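Local coordinates for glycoside hydrolase family 81 (Clostridium thermocellum, PDB 6FOP), which probably hydrolyses beta-1,3-glucans such as laminarin, as a family 81 glucanase of the bacterial cellulosome, at residues 133-137 / 220-225; 264-268 / 285-289; 682-686 / 698-704; 475-479 / 489-493. All coordinates share one frame; numbering follows the deposited sequence.

Contact 1: 133-137 / 220-225; sequences YAYFV and YAYCFV
The side chains of Tyr-135 and Phe-224 lie antiparallel and overlap, and each residue sets a carbon over the other's ring. Tyr-135 CB lies 3.8 Å from the Phe-224 centroid, while Phe-224 CA lies 4.0 Å from the Tyr-135 centroid. The ring planes are 40° apart, an oblique pairing whose closest atoms are Tyr-135 CD1 and Phe-224 CD1 at 3.5 Å. Tyr-135 CG, anti to its carbonyl carbon (chi1 -49°), sends the ring across Phe-224 CA toward a water. Val-225 N lies over the same Tyr-135 face as Phe-224 CA, and Val-225 CG2 reaches the ring's outer end.

A second apolar patch is made by Tyr-133. Its CE1 meets Ala-221 CA obliquely at 3.6 Å, and its OH passes 3.4 Å from Tyr-220 CB before bonding to Tyr-217 O in helix 211-220.

The polar link is the water: Tyr-135 OH donates to it at 2.7 Å, and it donates in turn to Tyr-220 O and Cys-223 O, two carbonyls of the type I turn Tyr-220 to Cys-223.

Strand 133-139 of the eight-stranded antiparallel sheet meets the turn that leads from helix 211-220 into strand 223-235, the two strand segments crossing at 93°. With strands so nearly perpendicular, aromatic packing replaces backbone pairing, and the water joins the buried Tyr-135 hydroxyl to two turn carbonyls, Tyr-220 O also accepting from Cys-223 N.

Contact 2: 264-268 / 285-289; sequences YPHQW and RGIMK
Tyr-264, the N-cap residue of the short helix 265-268, brings its CA within 4.9 Å of Met-288 CA on strand 286-292, so the first turn of the helix rests against the strand. The one direct hydrogen bond between the segments runs from Trp-268 NE1 to Ile-287 O, 2.8 Å long and nearly straight at 162°. The carbonyl oxygen lies in the indole plane.

Trp-268 CG stands between its own backbone N and carbonyl carbon (chi1 61°), which folds the indole back over the helix so that Pro-265 CA covers one face. Across the opposite face runs the extended Lys-289 chain, roughly at right angles. Lys-289 CE sits 3.6 Å from the centroid of the six-membered ring, and NZ, at 4.0 Å from that centroid, makes an off-centre cation-pi contact. A water joins this ammonium to Trp-268 O.

Met-288 bends at its last torsion (chi3 90°) and lays CE over the Tyr-264 face, 3.8 Å from the centroid, with SD oblique in a Met-aromatic contact. Arg-285 CG touches Tyr-264 CE1 at 3.6 Å; its guanidinium goes on to a salt bridge with Glu-474, while Tyr-264 OH bonds to His-56. Pro-265 CG touches both Arg-285 O, buried with no polar partner in the model, and Ile-287 O, each at 3.4 Å. The indole N-H supplies the one directional bond between the segments, while sheet pairing with Leu-263 and Tyr-281 holds the strand; the Lys-289 chain covers a face of the indole and the Met-288 methyl a face of the phenol.

Contact 3: 682-686 / 698-704; sequences RTYVV and FSDGKVM
Tyr-684 CB, where the side chain leaves strand 681-688, meets Met-704 SD at 3.6 Å and lies near Phe-698 CZ. CG meets Lys-702 CG; beyond it, CD2 points at the centre of the Phe-698 face, giving a T-shaped pair with planes 64° apart. Val-686 CG2 adds to the same cluster at the rim of that phenyl ring, 3.8 Å from CZ of Phe-698.

The flat of the tyrosine is covered by Lys-702, which bends at chi2 (70°) so that its CG stands almost exactly on the ring normal, 3.5 Å from the Tyr-684 centroid. Lys-702 CB lies above Tyr-684 CE2, and CD and CE pass over the CE1 and CD1 side. The ammonium travels beyond, to Ser-714 OG and Gly-716 O.

These covering residues belong to a beta hairpin of strands 694-697 and 703-706, which lies against a face of the four-stranded antiparallel sheet near the C-terminus. Its tip is the type I turn Phe-698 to Gly-701, and Phe-698 N bonds to Lys-702 O at its base.

At the end of the ring, Tyr-684 OH donates to Asp-700 OD2 on the syn side at 2.6 Å, well out of the carboxylate plane. Arg-682 NH1 reaches the same oxygen from the anti side at 2.8 Å, in a salt bridge. The other oxygen, Asp-700 OD1, accepts from Lys-702 N at 3.1 Å in an Asx turn, which holds the carboxylate toward the tyrosine. Arg-682 has a second carboxylate partner, Asp-663, which its NE meets in a salt bridge.

Contact 4: 475-479 / 489-493; sequences GHSWA and NNQAS. Unlike the reference sequence in segment 489-493: Ala-492 (reference Glu).
Ser-477 O, with Gln-491 CB packed on it at 3.3 Å, accepts the shortest polar bond here, 2.7 Å from His-476 ND1. The donor stands above the carbonyl plane but the oxygen lies in the imidazole plane; together with NE2 bonding Glu-474, this sets the ring's rotation. Between the segments the direct bond is Ala-479 N to Asn-490 O, 2.9 Å and straight at 166°.

His-476 CE1 covers one face of Trp-478 and Asn-489 CB the other, 3.9 Å from the centroid of the six-membered ring. The Asn-489 amide continues obliquely past Trp-478 CB, its plane 29° from the indole. Asn-489 OD1 accepts from Asn-490 N on a lone pair in the carbonyl plane, and ND2 goes to Ser-480 O and Ser-39 O. Asn-490 N approaches Trp-478 CE3 obliquely at 3.4 Å, Asn-490 C sits at the ring edge, and the indole N-H bonds to Asp-471, the residue that Gly-475 and His-476 face in a G1 beta bulge.

Gln-491, extended with CG anti to the backbone N (chi1 178°), brings its amide alongside Ser-477, OE1 being 3.2 Å from Ser-477 CB. OE1 bonds His-417 and NE2 Glu-527, whose carboxylate also binds Ser-477 OG.

A bound calcium ion lies about 6 Å from the Trp-478 side chain. Within the family 81 C-terminal domain, strand 490-491 edges the sheet beside strand 554-556, helix 494-511 begins at its N-cap Ser-493, just after the engineered Ala-492, and helix 416-433 packs on Ala-479 and Gln-491.

Contact 4 lies nearest the middle of the chain, about 5 Å from its centre, whereas contact 3 is some 31 Å out and only partly buried. Contacts 1 and 2 are buried in the beta-rich N-terminal half. Contacts 2 and 4 touch: Arg-285 NH2 lies 3.7 Å from Trp-478 CH2, and Glu-474 bonds both Arg-285 and His-476, tying the short helix and strand of contact 2 to the helical domain. The other pairs stay separate, contacts 1 and 3 being farthest apart at about 51 Å between centres. Chemistry varies accordingly: water-bridged aromatics in contact 1, a lysine over indole in contact 2, an ion pair in contact 3, and buried amides in contact 4.

Contact 1: 133-137 / 220-225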
loop_
_atom_site.group_PDB
_atom_site.type_symbol
_atom_site.label_atom_id
_atom_site.label_comp_id
_atom_site.label_asym_id
_atom_site.label_seq_id
_atom_site.Cartn_x
_atom_site.Cartn_y
_atom_site.Cartn_z
ATOM N N TYR A 133 20.410 9.778 4.480
ATOM C CA TYR A 133 20.812 10.268 5.798
ATOM C C TYR A 133 20.019 9.652 6.926
ATOM O O TYR A 133 18.855 9.230 6.722
ATOM C CB TYR A 133 20.617 11.761 5.916
ATOM C CG TYR A 133 21.443 12.593 4.975
ATOM C CD1 TYR A 133 22.780 12.933 5.297
ATOM C CD2 TYR A 133 20.918 13.100 3.809
ATOM C CE1 TYR A 133 23.533 13.721 4.454
ATOM C CE2 TYR A 133 21.675 13.877 2.949
ATOM C CZ TYR A 133 22.999 14.194 3.287
ATOM O OH TYR A 133 23.708 15.013 2.419
ATOM N N ALA A 134 20.614 9.639 8.128
ATOM C CA ALA A 134 19.864 9.508 9.384
ATOM C C ALA A 134 20.396 10.605 10.302
ATOM O O ALA A 134 21.593 10.937 10.261
ATOM C CB ALA A 134 19.996 8.143 10.027
ATOM N N TYR A 135 19.498 11.199 11.071
ATOM C CA TYR A 135 19.794 12.407 11.846
ATOM C C TYR A 135 19.576 12.140 13.336
ATOM O O TYR A 135 18.624 11.464 13.712
ATOM C CB TYR A 135 18.882 13.551 11.417
ATOM C CG TYR A 135 18.798 13.784 9.912
ATOM C CD1 TYR A 135 19.780 14.444 9.220
ATOM C CD2 TYR A 135 17.711 13.311 9.189
ATOM C CE1 TYR A 135 19.708 14.667 7.874
ATOM C CE2 TYR A 135 17.621 13.521 7.828
ATOM C CZ TYR A 135 18.600 14.174 7.151
ATOM O OH TYR A 135 18.492 14.385 5.786
ATOM N N PHE A 136 20.467 12.692 14.176
ATOM C CA PHE A 136 20.455 12.403 15.597
ATOM C C PHE A 136 20.671 13.661 16.427
ATOM O O PHE A 136 21.432 14.552 16.026
ATOM C CB PHE A 136 21.564 11.395 15.952
ATOM C CG PHE A 136 21.516 10.102 15.154
ATOM C CD1 PHE A 136 22.163 9.996 13.941
ATOM C CD2 PHE A 136 20.796 9.017 15.628
ATOM C CE1 PHE A 136 22.091 8.824 13.191
ATOM C CE2 PHE A 136 20.720 7.847 14.884
ATOM C CZ PHE A 136 21.379 7.757 13.676
ATOM N N VAL A 137 20.024 13.683 17.598
ATOM C CA VAL A 137 20.298 14.710 18.609
ATOM C C VAL A 137 20.566 13.968 19.912
ATOM O O VAL A 137 19.810 13.075 20.300
ATOM C CB VAL A 137 19.120 15.688 18.758
ATOM C CG1 VAL A 137 19.334 16.606 19.976
ATOM C CG2 VAL A 137 19.001 16.527 17.499
ATOM N N TYR A 220 24.898 18.885 2.629
ATOM C CA TYR A 220 23.493 18.774 3.081
ATOM C C TYR A 220 23.307 17.977 4.367
ATOM O O TYR A 220 22.195 17.795 4.830
ATOM C CB TYR A 220 22.618 18.226 1.936
ATOM C CG TYR A 220 22.697 19.123 0.727
ATOM C CD1 TYR A 220 22.008 20.335 0.691
ATOM C CD2 TYR A 220 23.577 18.829 -0.329
ATOM C CE1 TYR A 220 22.109 21.182 -0.400
ATOM C CE2 TYR A 220 23.693 19.675 -1.404
ATOM C CZ TYR A 220 22.964 20.853 -1.429
ATOM O OH TYR A 220 23.086 21.677 -2.490
ATOM N N ALA A 221 24.409 17.595 5.024
ATOM C CA ALA A 221 24.338 16.737 6.219
ATOM C C ALA A 221 23.721 17.403 7.426
ATOM O O ALA A 221 23.287 16.716 8.370
ATOM C CB ALA A 221 25.721 16.180 6.590
ATOM N N TYR A 222 23.712 18.731 7.433
ATOM C CA TYR A 222 23.204 19.496 8.547
ATOM C C TYR A 222 21.824 20.062 8.320
ATOM O O TYR A 222 21.359 20.872 9.109
ATOM C CB TYR A 222 24.250 20.559 9.002
ATOM C CG TYR A 222 25.610 19.924 9.215
ATOM C CD1 TYR A 222 25.836 19.107 10.307
ATOM C CD2 TYR A 222 26.608 20.039 8.276
ATOM C CE1 TYR A 222 27.058 18.454 10.489
ATOM C CE2 TYR A 222 27.846 19.403 8.446
ATOM C CZ TYR A 222 28.073 18.629 9.567
ATOM O OH TYR A 222 29.291 18.000 9.719
ATOM N N CYS A 223 21.171 19.625 7.242
ATOM C CA CYS A 223 19.789 19.999 6.943
ATOM C C CYS A 223 18.919 18.854 7.431
ATOM O O CYS A 223 18.625 17.907 6.703
ATOM C CB CYS A 223 19.635 20.264 5.452
ATOM S SG CYS A 223 20.503 21.748 4.902
ATOM N N PHE A 224 18.578 18.885 8.703
ATOM C CA PHE A 224 17.872 17.770 9.338
ATOM C C PHE A 224 16.404 17.791 8.905
ATOM O O PHE A 224 15.731 18.812 9.007
ATOM C CB PHE A 224 17.958 17.890 10.859
ATOM C CG PHE A 224 19.272 17.429 11.455
ATOM C CD1 PHE A 224 20.473 17.469 10.752
ATOM C CD2 PHE A 224 19.284 16.958 12.767
ATOM C CE1 PHE A 224 21.652 17.026 11.341
ATOM C CE2 PHE A 224 20.457 16.522 13.336
ATOM C CZ PHE A 224 21.625 16.545 12.624
ATOM N N VAL A 225 15.910 16.643 8.432
ATOM C CA VAL A 225 14.503 16.537 8.041
ATOM C C VAL A 225 13.649 16.480 9.287
ATOM O O VAL A 225 13.832 15.616 10.125
ATOM C CB VAL A 225 14.252 15.324 7.135
ATOM C CG1 VAL A 225 12.759 15.191 6.862
ATOM C CG2 VAL A 225 14.990 15.511 5.828
HETATM O O HOH W 1 19.782 16.514 4.695
#

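Contact 2: 264-268 / 285-289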
loop_
_atom_site.group_PDB
_atom_site.type_symbol
_atom_site.label_atom_id
_atom_site.label_comp_id
_atom_site.label_asym_id
_atom_site.label_seq_id
_atom_site.Cartn_x
_atom_site.Cartn_y
_atom_site.Cartn_z
ATOM N N TYR A 264 12.359 5.575 -5.432
ATOM C CA TYR A 264 12.165 4.227 -5.931
ATOM C C TYR A 264 11.816 4.239 -7.426
ATOM O O TYR A 264 11.318 5.262 -7.951
ATOM C CB TYR A 264 11.015 3.599 -5.203
ATOM C CG TYR A 264 11.180 3.294 -3.732
ATOM C CD1 TYR A 264 12.104 2.355 -3.286
ATOM C CD2 TYR A 264 10.407 3.949 -2.767
ATOM C CE1 TYR A 264 12.186 2.011 -1.942
ATOM C CE2 TYR A 264 10.457 3.582 -1.433
ATOM C CZ TYR A 264 11.358 2.635 -1.013
ATOM O OH TYR A 264 11.339 2.288 0.321
ATOM N N PRO A 265 11.989 3.099 -8.113
ATOM C CA PRO A 265 11.594 3.040 -9.527
ATOM C C PRO A 265 10.168 3.489 -9.845
ATOM O O PRO A 265 9.961 4.168 -10.859
ATOM C CB PRO A 265 11.790 1.565 -9.860
ATOM C CG PRO A 265 12.942 1.168 -8.993
ATOM C CD PRO A 265 12.687 1.880 -7.699
ATOM N N HIS A 266 9.186 3.138 -9.014
ATOM C CA HIS A 266 7.828 3.601 -9.341
ATOM C C HIS A 266 7.682 5.121 -9.311
ATOM O O HIS A 266 6.691 5.658 -9.833
ATOM C CB HIS A 266 6.767 2.936 -8.457
ATOM C CG HIS A 266 6.701 3.501 -7.083
ATOM N ND1 HIS A 266 7.587 3.123 -6.102
ATOM C CD2 HIS A 266 5.883 4.425 -6.524
ATOM C CE1 HIS A 266 7.338 3.809 -5.010
ATOM N NE2 HIS A 266 6.300 4.597 -5.234
ATOM N N GLN A 267 8.630 5.819 -8.671
ATOM C CA GLN A 267 8.651 7.281 -8.630
ATOM C C GLN A 267 9.477 7.870 -9.764
ATOM O O GLN A 267 9.076 8.866 -10.359
ATOM C CB GLN A 267 9.220 7.780 -7.307
ATOM C CG GLN A 267 8.351 7.404 -6.108
ATOM C CD GLN A 267 9.035 7.545 -4.774
ATOM O OE1 GLN A 267 10.219 7.295 -4.666
ATOM N NE2 GLN A 267 8.299 7.928 -3.762
ATOM N N TRP A 268 10.668 7.314 -10.029
ATOM C CA TRP A 268 11.527 7.934 -11.053
ATOM C C TRP A 268 11.244 7.501 -12.474
ATOM O O TRP A 268 11.570 8.232 -13.415
ATOM C CB TRP A 268 13.030 7.774 -10.730
ATOM C CG TRP A 268 13.629 6.387 -10.635
ATOM C CD1 TRP A 268 14.035 5.772 -9.490
ATOM C CD2 TRP A 268 13.925 5.468 -11.701
ATOM N NE1 TRP A 268 14.581 4.554 -9.772
ATOM C CE2 TRP A 268 14.524 4.344 -11.126
ATOM C CE3 TRP A 268 13.801 5.520 -13.093
ATOM C CZ2 TRP A 268 14.924 3.226 -11.890
ATOM C CZ3 TRP A 268 14.205 4.399 -13.856
ATOM C CH2 TRP A 268 14.757 3.284 -13.243
ATOM N N ARG A 285 14.377 -2.923 -3.781
ATOM C CA ARG A 285 13.324 -2.389 -4.664
ATOM C C ARG A 285 13.831 -1.994 -6.046
ATOM O O ARG A 285 13.114 -1.383 -6.828
ATOM C CB ARG A 285 12.625 -1.191 -3.992
ATOM C CG ARG A 285 11.838 -1.531 -2.740
ATOM C CD ARG A 285 10.462 -2.140 -3.030
ATOM N NE ARG A 285 9.780 -2.368 -1.763
ATOM C CZ ARG A 285 10.015 -3.371 -0.921
ATOM N NH1 ARG A 285 10.752 -4.443 -1.278
ATOM N NH2 ARG A 285 9.499 -3.333 0.296
ATOM N N GLY A 286 15.062 -2.373 -6.378
ATOM C CA GLY A 286 15.686 -1.911 -7.607
ATOM C C GLY A 286 16.630 -0.754 -7.352
ATOM O O GLY A 286 17.007 -0.448 -6.204
ATOM N N ILE A 287 16.977 -0.063 -8.424
ATOM C CA ILE A 287 17.854 1.081 -8.320
ATOM C C ILE A 287 17.038 2.255 -7.785
ATOM O O ILE A 287 15.961 2.568 -8.316
ATOM C CB ILE A 287 18.424 1.466 -9.696
ATOM C CG1 ILE A 287 19.297 0.341 -10.245
ATOM C CG2 ILE A 287 19.163 2.791 -9.659
ATOM C CD1 ILE A 287 20.500 -0.027 -9.428
ATOM N N MET A 288 17.543 2.880 -6.721
ATOM C CA MET A 288 17.035 4.165 -6.250
ATOM C C MET A 288 17.888 5.247 -6.866
ATOM O O MET A 288 19.109 5.226 -6.723
ATOM C CB MET A 288 17.022 4.281 -4.719
ATOM C CG MET A 288 15.997 3.374 -4.072
ATOM S SD MET A 288 15.874 3.533 -2.284
ATOM C CE MET A 288 14.621 4.817 -2.111
ATOM N N LYS A 289 17.254 6.170 -7.567
ATOM C CA LYS A 289 17.909 7.371 -8.055
ATOM C C LYS A 289 17.878 8.430 -6.971
ATOM O O LYS A 289 17.213 8.284 -5.946
ATOM C CB LYS A 289 17.270 7.869 -9.363
ATOM C CG LYS A 289 17.441 6.892 -10.512
ATOM C CD LYS A 289 16.966 7.527 -11.828
ATOM C CE LYS A 289 17.122 6.560 -12.974
ATOM N NZ LYS A 289 16.663 7.197 -14.242
HETATM O O HOH W 2 14.264 9.046 -13.914
#

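Contact 3: 682-686 / 698-704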
loop_
_atom_site.group_PDB
_atom_site.type_symbol
_atom_site.label_atom_id
_atom_site.label_comp_id
_atom_site.label_asym_id
_atom_site.label_seq_id
_atom_site.Cartn_x
_atom_site.Cartn_y
_atom_site.Cartn_z
ATOM N N ARG A 682 -12.163 -0.144 -31.284
ATOM C CA ARG A 682 -12.340 0.272 -29.895
ATOM C C ARG A 682 -13.798 0.298 -29.479
ATOM O O ARG A 682 -14.665 0.718 -30.248
ATOM C CB ARG A 682 -11.714 1.644 -29.646
ATOM C CG ARG A 682 -10.214 1.576 -29.554
ATOM C CD ARG A 682 -9.600 2.940 -29.320
ATOM N NE ARG A 682 -8.165 2.756 -29.152
ATOM C CZ ARG A 682 -7.234 3.673 -29.359
ATOM N NH1 ARG A 682 -7.549 4.905 -29.759
ATOM N NH2 ARG A 682 -5.961 3.326 -29.171
ATOM N N THR A 683 -14.051 -0.160 -28.259
ATOM C CA THR A 683 -15.335 0.013 -27.597
ATOM C C THR A 683 -15.097 0.845 -26.335
ATOM O O THR A 683 -14.164 0.585 -25.547
ATOM C CB THR A 683 -16.028 -1.326 -27.270
ATOM O OG1 THR A 683 -16.276 -2.027 -28.489
ATOM C CG2 THR A 683 -17.334 -1.094 -26.556
ATOM N N TYR A 684 -15.936 1.849 -26.163
ATOM C CA TYR A 684 -15.816 2.828 -25.102
ATOM C C TYR A 684 -16.970 2.621 -24.137
ATOM O O TYR A 684 -18.134 2.545 -24.574
ATOM C CB TYR A 684 -15.892 4.217 -25.720
ATOM C CG TYR A 684 -14.894 4.484 -26.819
ATOM C CD1 TYR A 684 -15.122 4.068 -28.114
ATOM C CD2 TYR A 684 -13.716 5.179 -26.561
ATOM C CE1 TYR A 684 -14.224 4.302 -29.127
ATOM C CE2 TYR A 684 -12.801 5.426 -27.576
ATOM C CZ TYR A 684 -13.054 4.979 -28.855
ATOM O OH TYR A 684 -12.178 5.225 -29.875
ATOM N N VAL A 685 -16.682 2.520 -22.850
ATOM C CA VAL A 685 -17.691 2.290 -21.830
ATOM C C VAL A 685 -17.571 3.391 -20.793
ATOM O O VAL A 685 -16.467 3.665 -20.304
ATOM C CB VAL A 685 -17.537 0.931 -21.143
ATOM C CG1 VAL A 685 -18.675 0.694 -20.156
ATOM C CG2 VAL A 685 -17.437 -0.180 -22.202
ATOM N N VAL A 686 -18.669 4.037 -20.478
ATOM C CA VAL A 686 -18.712 5.088 -19.458
ATOM C C VAL A 686 -19.835 4.791 -18.468
ATOM O O VAL A 686 -20.929 4.382 -18.871
ATOM C CB VAL A 686 -18.998 6.452 -20.101
ATOM C CG1 VAL A 686 -19.198 7.543 -19.061
ATOM C CG2 VAL A 686 -17.887 6.821 -21.058
ATOM N N PHE A 698 -12.812 11.456 -25.195
ATOM C CA PHE A 698 -11.626 10.602 -25.109
ATOM C C PHE A 698 -10.476 11.233 -25.878
ATOM O O PHE A 698 -10.675 12.044 -26.789
ATOM C CB PHE A 698 -11.921 9.193 -25.646
ATOM C CG PHE A 698 -12.932 8.430 -24.812
ATOM C CD1 PHE A 698 -14.310 8.660 -24.963
ATOM C CD2 PHE A 698 -12.531 7.473 -23.905
ATOM C CE1 PHE A 698 -15.228 7.985 -24.186
ATOM C CE2 PHE A 698 -13.443 6.776 -23.145
ATOM C CZ PHE A 698 -14.804 7.051 -23.285
ATOM N N SER A 699 -9.260 10.800 -25.543
ATOM C CA SER A 699 -8.057 11.408 -26.123
ATOM C C SER A 699 -7.865 11.118 -27.612
ATOM O O SER A 699 -7.082 11.795 -28.297
ATOM C CB SER A 699 -6.798 10.972 -25.350
ATOM O OG SER A 699 -6.610 9.566 -25.386
ATOM N N ASP A 700 -8.588 10.103 -28.116
ATOM C CA ASP A 700 -8.593 9.816 -29.554
ATOM C C ASP A 700 -9.725 10.532 -30.320
ATOM O O ASP A 700 -9.894 10.282 -31.508
ATOM C CB ASP A 700 -8.622 8.296 -29.808
ATOM C CG ASP A 700 -9.893 7.632 -29.305
ATOM O OD1 ASP A 700 -10.804 8.354 -28.834
ATOM O OD2 ASP A 700 -9.952 6.384 -29.386
ATOM N N GLY A 701 -10.459 11.419 -29.655
ATOM C CA GLY A 701 -11.553 12.140 -30.295
ATOM C C GLY A 701 -12.946 11.594 -30.104
ATOM O O GLY A 701 -13.925 12.281 -30.400
ATOM N N LYS A 702 -13.075 10.390 -29.561
ATOM C CA LYS A 702 -14.411 9.840 -29.328
ATOM C C LYS A 702 -15.163 10.745 -28.357
ATOM O O LYS A 702 -14.607 11.145 -27.328
ATOM C CB LYS A 702 -14.303 8.417 -28.766
ATOM C CG LYS A 702 -15.632 7.722 -28.539
ATOM C CD LYS A 702 -16.345 7.343 -29.832
ATOM C CE LYS A 702 -17.603 6.557 -29.525
ATOM N NZ LYS A 702 -18.247 6.116 -30.786
ATOM N N VAL A 703 -16.425 11.025 -28.663
ATOM C CA VAL A 703 -17.307 11.789 -27.785
ATOM C C VAL A 703 -18.575 10.982 -27.536
ATOM O O VAL A 703 -19.201 10.477 -28.490
ATOM C CB VAL A 703 -17.701 13.164 -28.383
ATOM C CG1 VAL A 703 -18.644 13.918 -27.456
ATOM C CG2 VAL A 703 -16.462 14.005 -28.640
ATOM N N MET A 704 -18.947 10.845 -26.262
ATOM C CA MET A 704 -20.209 10.208 -25.869
ATOM C C MET A 704 -20.982 11.106 -24.930
ATOM O O MET A 704 -20.407 11.734 -24.040
ATOM C CB MET A 704 -19.930 8.887 -25.153
ATOM C CG MET A 704 -19.293 7.825 -26.032
ATOM S SD MET A 704 -18.667 6.385 -25.134
ATOM C CE MET A 704 -20.179 5.768 -24.393
#

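Contact 4: 475-479 / 489-493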
loop_
_atom_site.group_PDB
_atom_site.type_symbol
_atom_site.label_atom_id
_atom_site.label_comp_id
_atom_site.label_asym_id
_atom_site.label_seq_id
_atom_site.Cartn_x
_atom_site.Cartn_y
_atom_site.Cartn_z
ATOM N N GLY A 475 4.543 3.461 -2.122
ATOM C CA GLY A 475 3.454 3.438 -3.089
ATOM C C GLY A 475 2.539 2.244 -3.035
ATOM O O GLY A 475 1.830 1.986 -4.006
ATOM N N HIS A 476 2.557 1.502 -1.930
ATOM C CA HIS A 476 1.690 0.360 -1.781
ATOM C C HIS A 476 1.293 0.231 -0.325
ATOM O O HIS A 476 1.846 0.947 0.539
ATOM C CB HIS A 476 2.358 -0.936 -2.273
ATOM C CG HIS A 476 3.535 -1.334 -1.448
ATOM N ND1 HIS A 476 3.408 -2.016 -0.253
ATOM C CD2 HIS A 476 4.852 -1.051 -1.592
ATOM C CE1 HIS A 476 4.605 -2.119 0.308
ATOM N NE2 HIS A 476 5.493 -1.574 -0.501
ATOM N N SER A 477 0.442 -0.726 -0.025
ATOM C CA SER A 477 -0.036 -0.972 1.295
ATOM C C SER A 477 0.732 -2.031 2.059
ATOM O O SER A 477 1.515 -2.812 1.472
ATOM C CB SER A 477 -1.522 -1.273 1.236
ATOM O OG SER A 477 -2.232 -0.198 0.658
ATOM N N TRP A 478 0.491 -2.055 3.368
ATOM C CA TRP A 478 1.118 -2.992 4.269
ATOM C C TRP A 478 0.060 -3.712 5.105
ATOM O O TRP A 478 -0.892 -3.096 5.623
ATOM C CB TRP A 478 2.062 -2.288 5.220
ATOM C CG TRP A 478 3.313 -1.706 4.630
ATOM C CD1 TRP A 478 3.675 -0.392 4.673
ATOM C CD2 TRP A 478 4.413 -2.392 4.024
ATOM N NE1 TRP A 478 4.907 -0.202 4.107
ATOM C CE2 TRP A 478 5.388 -1.412 3.704
ATOM C CE3 TRP A 478 4.659 -3.719 3.662
ATOM C CZ2 TRP A 478 6.604 -1.735 3.144
ATOM C CZ3 TRP A 478 5.877 -4.041 3.103
ATOM C CH2 TRP A 478 6.827 -3.035 2.822
ATOM N N ALA A 479 0.252 -5.019 5.233
ATOM C CA ALA A 479 -0.703 -5.877 5.922
ATOM C C ALA A 479 -0.529 -5.961 7.422
ATOM O O ALA A 479 -1.521 -6.018 8.150
ATOM C CB ALA A 479 -0.677 -7.265 5.323
ATOM N N ASN A 489 7.730 -5.242 7.518
ATOM C CA ASN A 489 6.314 -5.389 7.156
ATOM C C ASN A 489 6.224 -6.202 5.870
ATOM O O ASN A 489 7.236 -6.477 5.228
ATOM C CB ASN A 489 5.627 -4.024 7.107
ATOM C CG ASN A 489 4.174 -4.093 7.563
ATOM O OD1 ASN A 489 3.422 -4.976 7.123
ATOM N ND2 ASN A 489 3.755 -3.188 8.415
ATOM N N ASN A 490 4.991 -6.592 5.511
ATOM C CA ASN A 490 4.750 -7.390 4.329
ATOM C C ASN A 490 3.413 -7.019 3.725
ATOM O O ASN A 490 2.532 -6.536 4.404
ATOM C CB ASN A 490 4.765 -8.896 4.620
ATOM C CG ASN A 490 3.547 -9.338 5.373
ATOM O OD1 ASN A 490 2.492 -9.628 4.748
ATOM N ND2 ASN A 490 3.641 -9.415 6.695
ATOM N N GLN A 491 3.284 -7.307 2.433
ATOM C CA GLN A 491 1.964 -7.409 1.816
ATOM C C GLN A 491 2.031 -8.558 0.792
ATOM O O GLN A 491 2.933 -8.584 -0.053
ATOM C CB GLN A 491 1.455 -6.115 1.158
ATOM C CG GLN A 491 0.089 -6.307 0.483
ATOM C CD GLN A 491 -0.563 -5.009 0.111
ATOM O OE1 GLN A 491 -1.396 -4.488 0.877
ATOM N NE2 GLN A 491 -0.191 -4.453 -1.044
ATOM N N ALA A 492 1.048 -9.461 0.872
ATOM C CA ALA A 492 0.884 -10.540 -0.130
ATOM C C ALA A 492 -0.098 -10.043 -1.212
ATOM O O ALA A 492 0.328 -9.640 -2.289
ATOM C CB ALA A 492 0.476 -11.833 0.551
ATOM N N SER A 493 -1.388 -9.968 -0.885
ATOM C CA SER A 493 -2.387 -9.611 -1.879
ATOM C C SER A 493 -2.491 -8.105 -2.136
ATOM O O SER A 493 -3.255 -7.378 -1.470
ATOM C CB SER A 493 -3.762 -10.140 -1.491
ATOM O OG SER A 493 -4.709 -9.799 -2.532
#